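Local structure of methylmalonyl-CoA carboxyltransferase 12S subunit (Propionibacterium freudenreichii, 1ON3) at residues Val85-Gly90 and Ser116-Glu121; His98-Asp103 and Thr131-Phe136; Lys409-Ser414 and Glu435-Gly440; Gln366-Pro371 and Leu416-Arg421. The protein catalyses the transfer of the carboxyl group of methylmalonyl-CoA to the biotin of the 1.3S subunit, as the hexameric core of transcarboxylase. All blocks are in the same frame, centred on the assembly; numbering follows the deposited sequence. Where two conformers were deposited one is given.

Contact 1: Val85-Gly90 and Ser116-Glu121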
loop_
_atom_site.group_PDB
_atom_site.type_symbol
_atom_site.label_atom_id
_atom_site.label_comp_id
_atom_site.label_asym_id
_atom_site.label_seq_id
_atom_site.Cartn_x
_atom_site.Cartn_y
_atom_site.Cartn_z
ATOM N N VAL E 85 19.607 25.692 25.982
ATOM C CA VAL E 85 19.628 24.261 25.665
ATOM C C VAL E 85 20.687 23.958 24.604
ATOM O O VAL E 85 20.865 24.715 23.644
ATOM C CB VAL E 85 18.243 23.748 25.181
ATOM C CG1 VAL E 85 17.982 24.189 23.734
ATOM C CG2 VAL E 85 18.185 22.207 25.297
ATOM N N VAL E 86 21.422 22.869 24.804
ATOM C CA VAL E 86 22.469 22.461 23.866
ATOM C C VAL E 86 21.899 21.274 23.111
ATOM O O VAL E 86 21.554 20.264 23.720
ATOM C CB VAL E 86 23.759 22.050 24.610
ATOM C CG1 VAL E 86 24.869 21.744 23.599
ATOM C CG2 VAL E 86 24.196 23.178 25.545
ATOM N N THR E 87 21.799 21.411 21.792
ATOM C CA THR E 87 21.210 20.387 20.942
ATOM C C THR E 87 22.098 19.970 19.774
ATOM O O THR E 87 22.841 20.779 19.207
ATOM C CB THR E 87 19.887 20.885 20.354
ATOM O OG1 THR E 87 20.138 22.060 19.578
ATOM C CG2 THR E 87 18.884 21.232 21.466
ATOM N N GLY E 88 22.006 18.701 19.396
ATOM C CA GLY E 88 22.814 18.246 18.285
ATOM C C GLY E 88 22.749 16.761 18.034
ATOM O O GLY E 88 21.871 16.062 18.548
ATOM N N ARG E 89 23.709 16.294 17.239
ATOM C CA ARG E 89 23.820 14.897 16.841
ATOM C C ARG E 89 25.179 14.351 17.282
ATOM O O ARG E 89 26.179 15.065 17.279
ATOM C CB ARG E 89 23.664 14.814 15.315
ATOM C CG ARG E 89 23.480 13.413 14.701
ATOM C CD ARG E 89 24.794 12.677 14.441
ATOM N NE ARG E 89 24.624 11.581 13.481
ATOM C CZ ARG E 89 25.614 10.798 13.053
ATOM N NH1 ARG E 89 26.852 10.988 13.500
ATOM N NH2 ARG E 89 25.371 9.821 12.180
ATOM N N GLY E 90 25.207 13.089 17.697
ATOM C CA GLY E 90 26.456 12.476 18.108
ATOM C C GLY E 90 26.316 10.979 17.951
ATOM O O GLY E 90 25.385 10.525 17.289
ATOM N N SER E 116 12.574 25.673 23.242
ATOM C CA SER E 116 11.684 24.563 22.907
ATOM C C SER E 116 11.664 24.281 21.413
ATOM O O SER E 116 11.511 23.133 20.999
ATOM C CB SER E 116 10.261 24.838 23.398
ATOM O OG SER E 116 10.184 24.718 24.815
ATOM N N THR E 117 11.804 25.318 20.600
ATOM C CA THR E 117 11.821 25.117 19.157
ATOM C C THR E 117 13.075 24.336 18.773
ATOM O O THR E 117 13.015 23.461 17.911
ATOM C CB THR E 117 11.789 26.461 18.412
ATOM O OG1 THR E 117 10.538 27.102 18.683
ATOM C CG2 THR E 117 11.932 26.252 16.912
ATOM N N LYS E 118 14.198 24.644 19.426
ATOM C CA LYS E 118 15.469 23.959 19.164
ATOM C C LYS E 118 15.331 22.467 19.487
ATOM O O LYS E 118 15.803 21.584 18.746
ATOM C CB LYS E 118 16.595 24.554 20.034
ATOM C CG LYS E 118 17.217 25.860 19.504
ATOM C CD LYS E 118 18.362 26.365 20.385
ATOM C CE LYS E 118 19.518 25.387 20.434
ATOM N NZ LYS E 118 20.667 25.928 21.220
ATOM N N VAL E 119 14.705 22.184 20.614
ATOM C CA VAL E 119 14.511 20.792 21.021
ATOM C C VAL E 119 13.614 20.053 20.018
ATOM O O VAL E 119 13.912 18.925 19.616
ATOM C CB VAL E 119 13.889 20.708 22.431
ATOM C CG1 VAL E 119 13.498 19.265 22.744
ATOM C CG2 VAL E 119 14.907 21.190 23.465
ATOM N N VAL E 120 12.519 20.686 19.612
ATOM C CA VAL E 120 11.614 20.065 18.653
ATOM C C VAL E 120 12.310 19.812 17.312
ATOM O O VAL E 120 12.118 18.768 16.688
ATOM C CB VAL E 120 10.347 20.939 18.435
ATOM C CG1 VAL E 120 9.497 20.360 17.324
ATOM C CG2 VAL E 120 9.514 20.973 19.715
ATOM N N GLU E 121 13.126 20.763 16.866
ATOM C CA GLU E 121 13.824 20.587 15.600
ATOM C C GLU E 121 14.777 19.399 15.696
ATOM O O GLU E 121 14.926 18.632 14.744
ATOM C CB GLU E 121 14.534 21.892 15.203
ATOM C CG GLU E 121 13.656 22.745 14.269
ATOM C CD GLU E 121 13.966 24.235 14.304
ATOM O OE1 GLU E 121 15.140 24.603 14.545
ATOM O OE2 GLU E 121 13.028 25.037 14.077
HETATM O O HOH W 1 22.723 24.133 20.736
HETATM O O HOH W 2 18.363 22.255 17.290
#
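Four acceptors surround Lys118 NZ, a buried ammonium, and must share its three protons: Val85 O, a water, Gly63 O and Ala82 O. NZ meets Val85 O at 2.7 Å, with a C=O...N angle of 163° that sets the donor almost straight out from the carbonyl; the water, 2.8 Å from NZ, also accepts from Thr87 N. Backbone oxygens would probably suit the charge. The lysine chain reaches this cage through a single bend at chi3 (63°), and its methylenes run past Val85 in the opposite direction, CE lying 3.8 Å from Val85 CG1. A methionine at Lys118 would probably leave Val85 O and the bridging water without their donor. A second water links the Lys118 carbonyl to the Thr87 side chain, donating to Lys118 O and lying 2.9 Å from Thr87 OG1. Beside these polar links the two valines cross at about a right angle, Val85 CG2 to Val119 CG2 at 3.9 Å. Strand 85-90 and helix 116-121 run nearly parallel, 13° between their directions and 8.5 Å apart at closest approach. This is the layered alpha/beta packing of the crotonase-like N-terminal domain, in which helix 113-129 lies against one face of the mixed sheet.

Contact 2: His98-Asp103 and Thr131-Phe136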
loop_
_atom_site.group_PDB
_atom_site.type_symbol
_atom_site.label_atom_id
_atom_site.label_comp_id
_atom_site.label_asym_id
_atom_site.label_seq_id
_atom_site.Cartn_x
_atom_site.Cartn_y
_atom_site.Cartn_z
ATOM N N HIS E 98 20.504 11.683 18.536
ATOM C CA HIS E 98 20.246 13.117 18.620
ATOM C C HIS E 98 19.978 13.375 20.100
ATOM O O HIS E 98 19.388 12.532 20.783
ATOM C CB HIS E 98 19.045 13.523 17.766
ATOM C CG HIS E 98 19.346 13.539 16.302
ATOM N ND1 HIS E 98 19.392 12.391 15.535
ATOM C CD2 HIS E 98 19.702 14.556 15.482
ATOM C CE1 HIS E 98 19.765 12.705 14.305
ATOM N NE2 HIS E 98 19.962 14.012 14.248
ATOM N N ALA E 99 20.400 14.530 20.604
ATOM C CA ALA E 99 20.239 14.811 22.031
ATOM C C ALA E 99 20.059 16.288 22.343
ATOM O O ALA E 99 20.422 17.152 21.539
ATOM C CB ALA E 99 21.457 14.281 22.786
ATOM N N ALA E 100 19.484 16.558 23.512
ATOM C CA ALA E 100 19.271 17.921 23.988
ATOM C C ALA E 100 19.710 17.939 25.446
ATOM O O ALA E 100 19.573 16.943 26.164
ATOM C CB ALA E 100 17.808 18.305 23.875
ATOM N N SER E 101 20.239 19.068 25.899
ATOM C CA SER E 101 20.709 19.139 27.276
ATOM C C SER E 101 20.444 20.546 27.789
ATOM O O SER E 101 21.034 21.507 27.297
ATOM C CB SER E 101 22.205 18.802 27.313
ATOM O OG SER E 101 22.696 18.647 28.630
ATOM N N GLN E 102 19.538 20.666 28.752
ATOM C CA GLN E 102 19.189 21.971 29.312
ATOM C C GLN E 102 20.295 22.521 30.187
ATOM O O GLN E 102 20.942 21.785 30.944
ATOM C CB GLN E 102 17.883 21.887 30.115
ATOM C CG GLN E 102 16.649 21.777 29.234
ATOM C CD GLN E 102 15.354 21.730 30.023
ATOM O OE1 GLN E 102 15.228 20.959 30.971
ATOM N NE2 GLN E 102 14.376 22.540 29.620
ATOM N N ASP E 103 20.491 23.834 30.084
ATOM C CA ASP E 103 21.529 24.523 30.829
ATOM C C ASP E 103 20.893 25.356 31.937
ATOM O O ASP E 103 20.426 26.480 31.708
ATOM C CB ASP E 103 22.327 25.425 29.884
ATOM C CG ASP E 103 23.533 26.041 30.553
ATOM O OD1 ASP E 103 23.677 25.888 31.780
ATOM O OD2 ASP E 103 24.336 26.684 29.848
ATOM N N THR E 131 16.820 7.926 14.372
ATOM C CA THR E 131 17.728 7.651 15.479
ATOM C C THR E 131 17.093 7.916 16.835
ATOM O O THR E 131 16.077 8.622 16.950
ATOM C CB THR E 131 19.010 8.522 15.448
ATOM O OG1 THR E 131 18.716 9.798 16.042
ATOM C CG2 THR E 131 19.515 8.721 14.008
ATOM N N PRO E 132 17.690 7.349 17.886
ATOM C CA PRO E 132 17.177 7.554 19.239
ATOM C C PRO E 132 17.324 9.038 19.604
ATOM O O PRO E 132 18.152 9.757 19.023
ATOM C CB PRO E 132 18.099 6.691 20.085
ATOM C CG PRO E 132 18.398 5.540 19.180
ATOM C CD PRO E 132 18.627 6.206 17.842
ATOM N N PHE E 133 16.516 9.483 20.563
ATOM C CA PHE E 133 16.551 10.860 21.061
ATOM C C PHE E 133 16.706 10.834 22.582
ATOM O O PHE E 133 15.904 10.204 23.278
ATOM C CB PHE E 133 15.257 11.598 20.724
ATOM C CG PHE E 133 15.167 12.949 21.357
ATOM C CD1 PHE E 133 14.212 13.218 22.333
ATOM C CD2 PHE E 133 16.062 13.943 21.009
ATOM C CE1 PHE E 133 14.160 14.474 22.955
ATOM C CE2 PHE E 133 16.020 15.196 21.627
ATOM C CZ PHE E 133 15.066 15.455 22.601
ATOM N N LEU E 134 17.725 11.522 23.092
ATOM C CA LEU E 134 17.993 11.581 24.532
ATOM C C LEU E 134 17.946 13.047 24.974
ATOM O O LEU E 134 18.422 13.931 24.270
ATOM C CB LEU E 134 19.356 10.953 24.853
ATOM C CG LEU E 134 19.436 9.454 24.501
ATOM C CD1 LEU E 134 20.157 9.296 23.168
ATOM C CD2 LEU E 134 20.167 8.681 25.585
ATOM N N PHE E 135 17.375 13.291 26.147
ATOM C CA PHE E 135 17.198 14.652 26.646
ATOM C C PHE E 135 17.499 14.778 28.150
ATOM O O PHE E 135 16.877 14.105 28.962
ATOM C CB PHE E 135 15.738 15.046 26.359
ATOM C CG PHE E 135 15.418 16.512 26.536
ATOM C CD1 PHE E 135 14.247 17.021 25.992
ATOM C CD2 PHE E 135 16.241 17.366 27.271
ATOM C CE1 PHE E 135 13.889 18.365 26.178
ATOM C CE2 PHE E 135 15.889 18.715 27.463
ATOM C CZ PHE E 135 14.709 19.208 26.912
ATOM N N PHE E 136 18.468 15.628 28.499
ATOM C CA PHE E 136 18.810 15.901 29.904
ATOM C C PHE E 136 17.993 17.135 30.312
ATOM O O PHE E 136 18.175 18.230 29.754
ATOM C CB PHE E 136 20.299 16.233 30.090
ATOM C CG PHE E 136 21.230 15.047 29.959
ATOM C CD1 PHE E 136 21.790 14.718 28.730
ATOM C CD2 PHE E 136 21.604 14.312 31.083
ATOM C CE1 PHE E 136 22.722 13.674 28.624
ATOM C CE2 PHE E 136 22.528 13.274 30.991
ATOM C CZ PHE E 136 23.093 12.955 29.755
#
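The rings of Phe133 and Phe135 lie on the same face of the sheet as His98 and Ala100, and each is turned differently against strand 98-102. The Phe135 ring takes Ala100 CB over one face: the methyl stands 4.0 Å from the centroid, 15° off the ring normal, a CH-pi contact. The edge of the same ring meets the Gln102 chain, with CE2 3.6 Å from Gln102 CG, and the glutamine amide plane stands 80° to the ring, its OE1 accepting from Asp138 N and its NE2 bonded to Gln115 OE1. Phe135 leans toward the neighbouring strand because chi1 (-168°) swings its ring away from the backbone N, and reaches both residues. Phe133 is set obliquely, its CZ 4.2 Å from Ala100 CB. At the His98 end of the pairing, the His98 ring crosses Thr131 at about a right angle and presents ND1 edge-on to Thr131 OG1, a nearly straight 2.7 Å hydrogen bond. On the other face Ser101 OG lies 3.7 Å from Phe136 CB, while its own hydrogen bond goes to Ala46 O. A parallel ladder pairs His98 with Phe133 through Ser101 with Phe136. Five backbone bonds hold it, Gln102 N to Phe136 O (3.0 Å) being almost perfectly straight. The nearly parallel strands belong to a beta-alpha-beta unit whose connecting helix, 113-129, covers the Phe133 and Phe135 face.

Contact 3: Lys409-Ser414 and Glu435-Gly440. With MCA (methylmalonyl-coenzyme A), chain L.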
loop_
_atom_site.group_PDB
_atom_site.type_symbol
_atom_site.label_atom_id
_atom_site.label_comp_id
_atom_site.label_asym_id
_atom_site.label_seq_id
_atom_site.Cartn_x
_atom_site.Cartn_y
_atom_site.Cartn_z
ATOM N N LYS E 409 2.280 -21.355 40.401
ATOM C CA LYS E 409 0.884 -20.925 40.377
ATOM C C LYS E 409 0.555 -20.145 39.099
ATOM O O LYS E 409 1.350 -19.323 38.639
ATOM C CB LYS E 409 0.570 -20.026 41.576
ATOM C CG LYS E 409 0.682 -20.675 42.943
ATOM C CD LYS E 409 -0.327 -21.805 43.112
ATOM C CE LYS E 409 -0.400 -22.266 44.574
ATOM N NZ LYS E 409 0.937 -22.629 45.127
ATOM N N ALA E 410 -0.626 -20.397 38.542
ATOM C CA ALA E 410 -1.092 -19.698 37.338
ATOM C C ALA E 410 -2.614 -19.776 37.416
ATOM O O ALA E 410 -3.253 -20.557 36.719
ATOM C CB ALA E 410 -0.576 -20.398 36.095
ATOM N N TYR E 411 -3.186 -18.941 38.273
ATOM C CA TYR E 411 -4.622 -18.962 38.518
ATOM C C TYR E 411 -5.499 -17.925 37.820
ATOM O O TYR E 411 -5.189 -16.737 37.814
ATOM C CB TYR E 411 -4.872 -18.836 40.022
ATOM C CG TYR E 411 -4.480 -20.037 40.867
ATOM C CD1 TYR E 411 -3.831 -21.141 40.309
ATOM C CD2 TYR E 411 -4.786 -20.071 42.228
ATOM C CE1 TYR E 411 -3.498 -22.254 41.092
ATOM C CE2 TYR E 411 -4.461 -21.169 43.015
ATOM C CZ TYR E 411 -3.821 -22.260 42.440
ATOM O OH TYR E 411 -3.540 -23.363 43.213
ATOM N N GLY E 412 -6.619 -18.405 37.283
ATOM C CA GLY E 412 -7.606 -17.558 36.640
ATOM C C GLY E 412 -7.138 -16.428 35.740
ATOM O O GLY E 412 -6.227 -16.594 34.920
ATOM N N GLY E 413 -7.787 -15.280 35.893
ATOM C CA GLY E 413 -7.460 -14.128 35.069
ATOM C C GLY E 413 -6.045 -13.621 35.205
ATOM O O GLY E 413 -5.514 -13.016 34.266
ATOM N N SER E 414 -5.400 -13.869 36.343
ATOM C CA SER E 414 -4.043 -13.358 36.509
ATOM C C SER E 414 -3.093 -14.133 35.611
ATOM O O SER E 414 -2.099 -13.589 35.137
ATOM C CB SER E 414 -3.588 -13.433 37.976
ATOM O OG SER E 414 -3.376 -14.766 38.395
ATOM N N GLU E 435 0.999 -24.980 38.001
ATOM C CA GLU E 435 -0.343 -25.212 38.469
ATOM C C GLU E 435 -1.326 -24.246 37.806
ATOM O O GLU E 435 -1.836 -23.336 38.451
ATOM C CB GLU E 435 -0.379 -25.066 39.988
ATOM C CG GLU E 435 -1.631 -25.620 40.624
ATOM C CD GLU E 435 -1.589 -25.551 42.139
ATOM O OE1 GLU E 435 -2.519 -26.089 42.770
ATOM O OE2 GLU E 435 -0.632 -24.960 42.693
ATOM N N ILE E 436 -1.549 -24.441 36.507
ATOM C CA ILE E 436 -2.491 -23.634 35.728
ATOM C C ILE E 436 -3.885 -24.091 36.150
ATOM O O ILE E 436 -4.204 -25.269 36.053
ATOM C CB ILE E 436 -2.303 -23.889 34.224
ATOM C CG1 ILE E 436 -0.915 -23.404 33.804
ATOM C CG2 ILE E 436 -3.421 -23.206 33.424
ATOM C CD1 ILE E 436 -0.446 -23.953 32.500
ATOM N N ALA E 437 -4.713 -23.167 36.622
ATOM C CA ALA E 437 -6.045 -23.535 37.084
ATOM C C ALA E 437 -7.019 -22.367 37.038
ATOM O O ALA E 437 -6.625 -21.208 37.160
ATOM C CB ALA E 437 -5.957 -24.070 38.517
ATOM N N VAL E 438 -8.299 -22.670 36.858
ATOM C CA VAL E 438 -9.290 -21.609 36.823
ATOM C C VAL E 438 -9.333 -21.008 38.225
ATOM O O VAL E 438 -9.553 -19.810 38.398
ATOM C CB VAL E 438 -10.676 -22.144 36.390
ATOM C CG1 VAL E 438 -11.282 -23.038 37.480
ATOM C CG2 VAL E 438 -11.585 -20.983 36.057
ATOM N N MET E 439 -9.092 -21.856 39.220
ATOM C CA MET E 439 -9.044 -21.449 40.620
ATOM C C MET E 439 -8.513 -22.634 41.428
ATOM O O MET E 439 -8.431 -23.758 40.913
ATOM C CB MET E 439 -10.431 -21.014 41.122
ATOM C CG MET E 439 -11.397 -22.138 41.458
ATOM S SD MET E 439 -13.084 -21.499 41.634
ATOM C CE MET E 439 -13.036 -20.692 43.222
ATOM N N GLY E 440 -8.134 -22.382 42.678
ATOM C CA GLY E 440 -7.606 -23.450 43.522
ATOM C C GLY E 440 -8.559 -24.622 43.689
ATOM O O GLY E 440 -9.762 -24.427 43.819
HETATM C C8 MCA L . -22.389 -19.726 39.958
HETATM N N9 MCA L . -22.758 -21.059 39.756
HETATM C C4 MCA L . -21.664 -21.631 39.142
HETATM C C5 MCA L . -20.712 -20.593 39.017
HETATM N N7 MCA L . -21.193 -19.407 39.538
HETATM N N3 MCA L . -21.506 -22.949 38.723
HETATM C C2 MCA L . -20.279 -23.177 38.142
HETATM N N1 MCA L . -19.281 -22.254 37.965
HETATM C C6 MCA L . -19.458 -20.940 38.392
HETATM N N6 MCA L . -18.451 -20.082 38.192
HETATM C "C1'" MCA L . -23.892 -21.754 40.046
HETATM C "C2'" MCA L . -24.063 -21.793 41.563
HETATM O "O2'" MCA L . -23.239 -22.772 42.133
HETATM C "C3'" MCA L . -25.564 -21.985 41.677
HETATM O "O3'" MCA L . -25.878 -23.375 41.601
HETATM C "C4'" MCA L . -26.147 -21.147 40.511
HETATM O "O4'" MCA L . -25.036 -21.070 39.537
HETATM C "C5'" MCA L . -26.559 -19.646 40.793
HETATM O "O5'" MCA L . -26.307 -19.422 41.944
HETATM P P1 MCA L . -26.667 -19.027 43.226
HETATM O O11 MCA L . -25.755 -19.310 44.205
HETATM O O12 MCA L . -27.807 -19.723 43.213
HETATM O O6 MCA L . -26.831 -17.403 43.372
HETATM P P2 MCA L . -26.881 -16.089 43.582
HETATM O O21 MCA L . -27.091 -16.405 44.916
HETATM O O22 MCA L . -27.677 -15.270 42.780
HETATM O O7 MCA L . -25.351 -15.573 43.482
HETATM C CPB MCA L . -24.618 -15.790 42.549
HETATM C CPA MCA L . -23.163 -15.389 42.366
HETATM C CP7 MCA L . -22.556 -16.578 43.147
HETATM C CP9 MCA L . -22.880 -13.936 42.810
HETATM C CP8 MCA L . -22.866 -15.471 40.855
HETATM O OP3 MCA L . -22.850 -17.694 42.702
HETATM C CP6 MCA L . -21.148 -16.746 43.317
HETATM O OP2 MCA L . -20.487 -15.754 43.779
HETATM N NP2 MCA L . -20.496 -18.047 43.001
HETATM C CP5 MCA L . -19.410 -17.938 42.085
HETATM C CP4 MCA L . -18.285 -17.141 41.726
HETATM C CP3 MCA L . -16.973 -17.610 41.311
HETATM O OP1 MCA L . -16.348 -18.001 42.445
HETATM N NP1 MCA L . -16.232 -17.743 40.038
HETATM C CP2 MCA L . -14.911 -18.290 40.208
HETATM C CP1 MCA L . -14.198 -18.002 38.954
HETATM P P3 MCA L . -27.101 -24.474 41.882
HETATM O O31 MCA L . -26.967 -24.175 43.351
HETATM O O32 MCA L . -26.574 -25.842 41.515
HETATM O O33 MCA L . -28.509 -24.196 41.400
HETATM S S MCA L . -12.736 -18.453 38.837
HETATM C CS1 MCA L . -12.921 -17.767 37.371
HETATM O OS1 MCA L . -13.865 -17.191 36.759
HETATM C CS2 MCA L . -11.850 -16.878 37.158
HETATM C CS3 MCA L . -11.048 -17.148 36.132
HETATM C CS4 MCA L . -11.345 -15.540 37.751
HETATM O OS4 MCA L . -12.169 -14.812 38.281
HETATM O OS5 MCA L . -10.134 -15.260 37.674
#
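A short two-stranded parallel sheet carries one wall of the methylmalonyl-CoA pocket, where Gly413 N donates to the ligand carboxylate oxygen OS5 at 2.9 Å and 169°. Gly412 has a positive phi, and a beta carbon there would collide with OS5. Its N-H gives a 2.8 Å bond to Ala437 O, while Ala437 N reaches Ala410 O at 3.0 Å; Ala410 N approaches Glu435 O from above the carbonyl plane. Val438 O lies 3.5 Å from the thioester S of the ligand. The Tyr411 ring turns its edge to Glu435 O, CE1 at 3.3 Å, and lays one face against Gly440 N. Its hydroxyl comes within 2.9 Å of Glu435 OE1, the ring and carboxylate planes standing 84° apart. A leucine at Tyr411 would probably leave the Glu435 carboxylate without this hydroxyl beside it and open a gap over Gly440. Lys409 runs alongside Glu435, its NZ making a long salt bridge to OE2 (3.7 Å). Strand 409-411 also bonds to Val370 at the end of strand 364-370 and leads into helix 412-416, whose Tyr415 packs on Ala410 and Ile436; Ile148, Gly147 and Ile144 of a neighbouring subunit pack on Ile436, Val438 and Met439.

Contact 4: Gln366-Pro371 and Leu416-Arg421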
loop_
_atom_site.group_PDB
_atom_site.type_symbol
_atom_site.label_atom_id
_atom_site.label_comp_id
_atom_site.label_asym_id
_atom_site.label_seq_id
_atom_site.Cartn_x
_atom_site.Cartn_y
_atom_site.Cartn_z
ATOM N N GLN E 366 7.810 -14.346 29.574
ATOM C CA GLN E 366 7.096 -14.349 30.853
ATOM C C GLN E 366 7.486 -15.537 31.730
ATOM O O GLN E 366 7.632 -16.660 31.234
ATOM C CB GLN E 366 5.570 -14.424 30.631
ATOM C CG GLN E 366 4.917 -13.174 30.020
ATOM C CD GLN E 366 5.436 -12.863 28.625
ATOM O OE1 GLN E 366 5.991 -11.790 28.388
ATOM N NE2 GLN E 366 5.254 -13.805 27.693
ATOM N N LEU E 367 7.660 -15.274 33.026
ATOM C CA LEU E 367 7.950 -16.320 34.013
ATOM C C LEU E 367 6.764 -16.201 34.975
ATOM O O LEU E 367 6.616 -15.200 35.680
ATOM C CB LEU E 367 9.272 -16.052 34.731
ATOM C CG LEU E 367 10.498 -16.009 33.818
ATOM C CD1 LEU E 367 11.743 -15.769 34.686
ATOM C CD2 LEU E 367 10.620 -17.306 33.012
ATOM N N VAL E 368 5.919 -17.228 34.987
ATOM C CA VAL E 368 4.692 -17.202 35.770
ATOM C C VAL E 368 4.589 -17.991 37.076
ATOM O O VAL E 368 4.883 -19.184 37.131
ATOM C CB VAL E 368 3.495 -17.622 34.870
ATOM C CG1 VAL E 368 2.175 -17.468 35.631
ATOM C CG2 VAL E 368 3.468 -16.784 33.595
ATOM N N ASP E 369 4.146 -17.289 38.115
ATOM C CA ASP E 369 3.895 -17.854 39.435
ATOM C C ASP E 369 2.992 -16.815 40.093
ATOM O O ASP E 369 3.434 -16.022 40.917
ATOM C CB ASP E 369 5.184 -18.023 40.238
ATOM C CG ASP E 369 4.979 -18.889 41.470
ATOM O OD1 ASP E 369 3.800 -19.180 41.783
ATOM O OD2 ASP E 369 5.974 -19.273 42.124
ATOM N N VAL E 370 1.721 -16.815 39.704
ATOM C CA VAL E 370 0.759 -15.832 40.196
ATOM C C VAL E 370 -0.520 -16.510 40.700
ATOM O O VAL E 370 -1.167 -17.269 39.977
ATOM C CB VAL E 370 0.451 -14.794 39.056
ATOM C CG1 VAL E 370 -0.183 -15.497 37.845
ATOM C CG2 VAL E 370 -0.443 -13.664 39.581
ATOM N N PRO E 371 -0.907 -16.229 41.945
ATOM C CA PRO E 371 -2.108 -16.827 42.550
ATOM C C PRO E 371 -3.420 -16.097 42.288
ATOM O O PRO E 371 -4.494 -16.593 42.642
ATOM C CB PRO E 371 -1.750 -16.841 44.024
ATOM C CG PRO E 371 -1.098 -15.503 44.174
ATOM C CD PRO E 371 -0.201 -15.383 42.929
ATOM N N LEU E 416 -4.010 -15.486 32.661
ATOM C CA LEU E 416 -4.255 -14.994 31.313
ATOM C C LEU E 416 -3.532 -13.672 31.101
ATOM O O LEU E 416 -3.042 -13.394 30.009
ATOM C CB LEU E 416 -5.758 -14.805 31.075
ATOM C CG LEU E 416 -6.567 -16.106 31.208
ATOM C CD1 LEU E 416 -8.041 -15.812 30.937
ATOM C CD2 LEU E 416 -6.022 -17.154 30.218
ATOM N N ALA E 417 -3.472 -12.867 32.154
ATOM C CA ALA E 417 -2.816 -11.560 32.102
ATOM C C ALA E 417 -1.311 -11.690 31.899
ATOM O O ALA E 417 -0.656 -10.730 31.492
ATOM C CB ALA E 417 -3.102 -10.789 33.373
ATOM N N MET E 418 -0.769 -12.872 32.193
ATOM C CA MET E 418 0.655 -13.120 32.019
ATOM C C MET E 418 0.946 -13.782 30.672
ATOM O O MET E 418 1.955 -14.472 30.504
ATOM C CB MET E 418 1.202 -13.978 33.155
ATOM C CG MET E 418 1.244 -13.274 34.508
ATOM S SD MET E 418 2.376 -11.864 34.530
ATOM C CE MET E 418 3.960 -12.705 34.410
ATOM N N CYS E 419 0.030 -13.570 29.732
ATOM C CA CYS E 419 0.149 -14.048 28.361
ATOM C C CYS E 419 0.213 -15.558 28.131
ATOM O O CYS E 419 1.297 -16.117 27.964
ATOM C CB CYS E 419 1.368 -13.396 27.700
ATOM S SG CYS E 419 1.341 -13.450 25.902
ATOM N N ASN E 420 -0.947 -16.216 28.100
ATOM C CA ASN E 420 -0.976 -17.654 27.840
ATOM C C ASN E 420 -1.174 -17.823 26.329
ATOM O O ASN E 420 -1.143 -16.836 25.585
ATOM C CB ASN E 420 -2.112 -18.313 28.638
ATOM C CG ASN E 420 -3.457 -18.185 27.958
ATOM O OD1 ASN E 420 -3.781 -17.144 27.383
ATOM N ND2 ASN E 420 -4.258 -19.250 28.030
ATOM N N ARG E 421 -1.378 -19.055 25.860
ATOM C CA ARG E 421 -1.558 -19.292 24.427
ATOM C C ARG E 421 -2.700 -18.486 23.821
ATOM O O ARG E 421 -2.618 -18.011 22.687
ATOM C CB ARG E 421 -1.834 -20.775 24.175
ATOM C CG ARG E 421 -2.199 -21.089 22.745
ATOM C CD ARG E 421 -1.007 -21.636 22.009
ATOM N NE ARG E 421 -0.561 -22.876 22.632
ATOM C CZ ARG E 421 0.667 -23.365 22.504
ATOM N NH1 ARG E 421 1.567 -22.712 21.772
ATOM N NH2 ARG E 421 0.997 -24.497 23.119
#
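Apolar packing between Met418 and the valines of strand 366-370 makes up much of this contact. Met418 CB lies 3.6 Å from Val368 CG2, the two side chains sliding past each other in opposite directions. Further along, Met418 CG comes to 4.3 Å from Val370 CG1. Successive bends at chi2 (-64°) and chi3 (-69°) fold the thioether back over the strand, carrying the terminal CE to 3.9 Å from the carbonyl oxygen of Leu367. Val368 and Val370 alternate with Leu367 and Asp369, whose CB atoms point away from the loop, so one face of the strand supplies the packing surface. The Met418 side chain is also touched by Asn333 of the adjacent strand 326-333 and by Met391 of helix 384-397.

Contacts between carbon and polar atoms complete the fit. Gln366 CG sits 3.3 Å from Met418 O, and Gln366 NE2 passes 3.9 Å from Cys419 CB. The glutamine amide finds its hydrogen bonds beyond the two segments, NE2 with Thr404 OG1 and OE1 with Tyr395 OH. Thr404 OG1 is also hydrogen-bonded to Cys419 O, so one hydroxyl ties the glutamine to the loop indirectly.

Between the two segments there are no hydrogen bonds; the strand's backbone pairs with its sheet neighbours, and within the loop Cys419 N donates to Leu416 O at 3.1 Å as helix 412-416 ends. Cys419 then adopts a positive phi of 62°, turning the chain as it leaves the helix.

Taken together, the chemistry implies that 416-421 is held on the central strand by van der Waals fit, with polar ties supplied through Thr404 of the next strand, 402-407.

How the contacts relate
The four contacts form two groups on opposite sides of the chain's centre. Contacts 1 and 2, centres 7 Å apart, share the N-terminal sheet: Val86 O and Ser101 N, 2.8 Å apart, probably hydrogen-bond, and Val119 CG1 packs on Phe135 CE1. Contacts 3 and 4, centres 9 Å apart, meet in the C-terminal half, where Lys409 O lies 2.7 Å from Val370 N, a probable hydrogen bond. Between the groups, centres of contacts 1 and 3 are about 50 Å apart. Contact 3 alone touches methylmalonyl-CoA; the side chains of Gln102 and Val370 each lie about 10 Å from a bound copy, and that of Val85 about 14 Å.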